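Local coordinates for DBF2 kinase activator protein MOB1 (PDB 2HJN) that binds the DBF2 protein kinase as its activator subunit in the mitotic exit network of budding yeast, at residues A[92-100]-A[191-201]. Numbering follows the deposited sequence.
Sequences MLYGSITEF and EILELNLQTVL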
# COMPACT_ATOMS: atom_id res chain seq x y z
N MSE A 92 -4.82 -3.65 -1.90
CA MSE A 92 -3.77 -2.67 -1.56
C MSE A 92 -3.11 -3.01 -0.21
O MSE A 92 -1.87 -2.97 -0.09
CB MSE A 92 -4.33 -1.22 -1.58
CG MSE A 92 -3.31 -0.13 -1.07
SE MSE A 92 -3.25 -0.02 0.89
CE MSE A 92 -5.05 0.71 1.04
N LEU A 93 -3.92 -3.42 0.76
CA LEU A 93 -3.40 -3.78 2.09
C LEU A 93 -2.57 -5.09 2.08
O LEU A 93 -1.49 -5.14 2.66
CB LEU A 93 -4.53 -3.82 3.11
CG LEU A 93 -5.14 -2.45 3.52
CD1 LEU A 93 -6.50 -2.69 4.14
CD2 LEU A 93 -4.25 -1.62 4.48
N TYR A 94 -3.03 -6.13 1.39
CA TYR A 94 -2.19 -7.38 1.27
C TYR A 94 -0.94 -7.14 0.49
O TYR A 94 0.15 -7.63 0.83
CB TYR A 94 -3.00 -8.58 0.72
CG TYR A 94 -2.71 -9.86 1.46
CD1 TYR A 94 -3.55 -10.29 2.48
CD2 TYR A 94 -1.58 -10.62 1.18
CE1 TYR A 94 -3.27 -11.45 3.20
CE2 TYR A 94 -1.29 -11.82 1.89
CZ TYR A 94 -2.15 -12.22 2.89
OH TYR A 94 -1.91 -13.37 3.59
N GLY A 95 -1.06 -6.33 -0.52
CA GLY A 95 0.07 -5.97 -1.35
C GLY A 95 1.15 -5.28 -0.58
O GLY A 95 2.31 -5.42 -0.92
N SER A 96 0.80 -4.49 0.43
CA SER A 96 1.81 -3.78 1.21
C SER A 96 2.71 -4.72 2.05
O SER A 96 3.90 -4.42 2.31
CB SER A 96 1.16 -2.70 2.11
OG SER A 96 0.57 -3.28 3.26
N ILE A 97 2.16 -5.86 2.44
CA ILE A 97 2.90 -6.78 3.31
C ILE A 97 3.22 -8.14 2.67
O ILE A 97 3.69 -9.06 3.36
CB ILE A 97 2.22 -6.93 4.71
CG1 ILE A 97 0.72 -7.26 4.60
CG2 ILE A 97 2.41 -5.66 5.49
CD1 ILE A 97 0.38 -8.72 4.48
N THR A 98 2.96 -8.24 1.36
CA THR A 98 2.98 -9.56 0.69
C THR A 98 4.32 -10.34 0.81
O THR A 98 4.33 -11.61 0.85
CB THR A 98 2.61 -9.43 -0.81
OG1 THR A 98 2.52 -10.74 -1.37
CG2 THR A 98 3.70 -8.64 -1.61
N GLU A 99 5.42 -9.60 0.86
CA GLU A 99 6.73 -10.25 1.01
C GLU A 99 6.94 -10.89 2.38
O GLU A 99 7.88 -11.65 2.54
CB GLU A 99 7.91 -9.30 0.70
CG GLU A 99 8.05 -8.85 -0.74
CD GLU A 99 9.28 -7.93 -0.94
OE1 GLU A 99 10.42 -8.37 -0.75
OE2 GLU A 99 9.10 -6.75 -1.23
N PHE A 100 6.08 -10.58 3.36
CA PHE A 100 6.16 -11.15 4.73
C PHE A 100 5.23 -12.37 4.94
O PHE A 100 5.22 -12.97 6.01
CB PHE A 100 5.81 -10.08 5.76
CG PHE A 100 6.62 -8.80 5.61
CD1 PHE A 100 5.99 -7.61 5.23
CD2 PHE A 100 7.99 -8.80 5.78
CE1 PHE A 100 6.73 -6.43 5.06
CE2 PHE A 100 8.74 -7.62 5.61
CZ PHE A 100 8.10 -6.43 5.25
N GLU A 191 3.74 -5.59 10.83
CA GLU A 191 4.35 -5.13 9.56
C GLU A 191 3.54 -3.96 9.04
O GLU A 191 4.07 -3.03 8.50
CB GLU A 191 4.42 -6.30 8.58
CG GLU A 191 5.56 -7.33 8.92
CD GLU A 191 5.08 -8.78 8.97
OE1 GLU A 191 3.90 -9.05 8.71
OE2 GLU A 191 5.89 -9.68 9.27
N ILE A 192 2.24 -4.01 9.26
CA ILE A 192 1.32 -2.95 8.90
C ILE A 192 1.74 -1.68 9.69
O ILE A 192 1.85 -0.57 9.15
CB ILE A 192 -0.16 -3.41 9.17
CG1 ILE A 192 -0.69 -4.40 8.07
CG2 ILE A 192 -1.14 -2.19 9.46
CD1 ILE A 192 -0.64 -3.75 6.66
N LEU A 193 2.00 -1.88 10.98
CA LEU A 193 2.50 -0.85 11.91
C LEU A 193 3.85 -0.25 11.50
O LEU A 193 4.03 0.98 11.50
CB LEU A 193 2.60 -1.49 13.33
CG LEU A 193 2.50 -0.67 14.61
CD1 LEU A 193 1.26 0.16 14.62
CD2 LEU A 193 2.50 -1.61 15.84
N GLU A 194 4.82 -1.11 11.20
CA GLU A 194 6.12 -0.67 10.58
C GLU A 194 5.96 0.34 9.39
O GLU A 194 6.78 1.26 9.22
CB GLU A 194 6.88 -1.91 10.11
CG GLU A 194 8.31 -1.71 9.61
CD GLU A 194 8.77 -2.79 8.55
OE1 GLU A 194 9.50 -2.35 7.62
OE2 GLU A 194 8.42 -4.04 8.65
N LEU A 195 4.91 0.14 8.59
CA LEU A 195 4.65 0.95 7.40
C LEU A 195 3.65 2.09 7.67
O LEU A 195 3.25 2.83 6.76
CB LEU A 195 4.16 0.04 6.27
CG LEU A 195 5.13 -1.02 5.72
CD1 LEU A 195 4.41 -1.99 4.79
CD2 LEU A 195 6.33 -0.32 5.02
N ASN A 196 3.24 2.22 8.93
CA ASN A 196 2.34 3.29 9.37
C ASN A 196 0.96 3.17 8.69
O ASN A 196 0.35 4.15 8.36
CB ASN A 196 2.97 4.70 9.19
CG ASN A 196 4.39 4.80 9.76
OD1 ASN A 196 4.64 4.44 10.92
ND2 ASN A 196 5.35 5.25 8.92
N LEU A 197 0.48 1.94 8.50
CA LEU A 197 -0.80 1.71 7.80
C LEU A 197 -1.91 1.29 8.74
O LEU A 197 -2.96 0.85 8.28
CB LEU A 197 -0.63 0.62 6.74
CG LEU A 197 0.13 1.07 5.50
CD1 LEU A 197 0.57 -0.15 4.62
CD2 LEU A 197 -0.82 1.97 4.72
N GLN A 198 -1.67 1.42 10.05
CA GLN A 198 -2.67 1.02 11.06
C GLN A 198 -4.00 1.72 10.90
O GLN A 198 -5.05 1.07 11.02
CB GLN A 198 -2.15 1.15 12.52
CG GLN A 198 -1.73 2.55 12.90
CD GLN A 198 -0.25 2.79 12.86
OE1 GLN A 198 0.35 3.37 13.82
NE2 GLN A 198 0.37 2.37 11.79
N THR A 199 -3.97 3.02 10.57
CA THR A 199 -5.21 3.83 10.47
C THR A 199 -5.97 3.52 9.17
O THR A 199 -7.18 3.37 9.18
CB THR A 199 -4.94 5.37 10.68
OG1 THR A 199 -4.28 5.60 11.93
CG2 THR A 199 -6.25 6.16 10.71
N VAL A 200 -5.23 3.35 8.06
CA VAL A 200 -5.82 2.92 6.81
C VAL A 200 -6.45 1.51 6.97
O VAL A 200 -7.56 1.25 6.46
CB VAL A 200 -4.80 2.94 5.64
CG1 VAL A 200 -5.42 2.34 4.37
CG2 VAL A 200 -4.37 4.34 5.35
N LEU A 201 -5.76 0.61 7.67
CA LEU A 201 -6.29 -0.77 7.86
C LEU A 201 -7.58 -0.71 8.69
O LEU A 201 -8.60 -1.28 8.30
CB LEU A 201 -5.26 -1.68 8.58
CG LEU A 201 -5.71 -3.10 8.98
CD1 LEU A 201 -6.34 -3.89 7.82
CD2 LEU A 201 -4.50 -3.90 9.61
O HOH W 1 5.54 -13.06 8.64
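Selenomethionine Met92 meets Val200 at about a right angle, its terminal methyl CE 3.7 Å from CG1 of the valine; bends at the second and third torsions of Met92 turn the chain end onto that methyl. One residue on, Leu93 spreads its two methyls over the start of helix 198-214, CD1 reaching 3.9 Å from CD1 of Leu201 while CD2 lies near Val200 CG1. Ser96 brings a hydroxyl among these apolar side chains. With chi1 at 78° its OG sits between the backbone N and the carbonyl carbon and turns back to donate to Leu93 O at 2.8 Å, a bond that satisfies the hydroxyl within its own segment; CD1 of Leu197 comes to 3.4 Å from Ser96 OG, with Ile192 CD1 slightly farther. Ile97 presents CG2 to the CB of Glu191 (3.7 Å) and to Ile192 CD1, with Leu195 CD1 somewhat farther off. At Phe100 the contact becomes aromatic: Glu191 CG lies over one ring face, 3.9 Å from the centroid, in a CH-pi contact, and the carboxylate runs nearly parallel to the ring, the planes 9° apart. Glu191 OE1 is hydrogen-bonded to ND1 of His188, a zinc ligand, and a water donates a hydrogen bond to Phe100 O and a weak one to Glu191 OE2. Replacing Glu191 by an alanine would probably remove the CH-pi contact over the Phe100 ring and leave His188 ND1 without its carboxylate partner. His30 of the second subunit packs edge-to-face with Phe100 and hydrogen-bonds to the Glu194 carboxylate. Asn196, with positive phi, closes helix 189-194 in a Schellman motif, and Leu197 occupies the N-cap position of helix 198-214; this turn between the two helices packs against the end of helix 75-97 beside the Cys2-His2 zinc site of the MOB1/phocein fold.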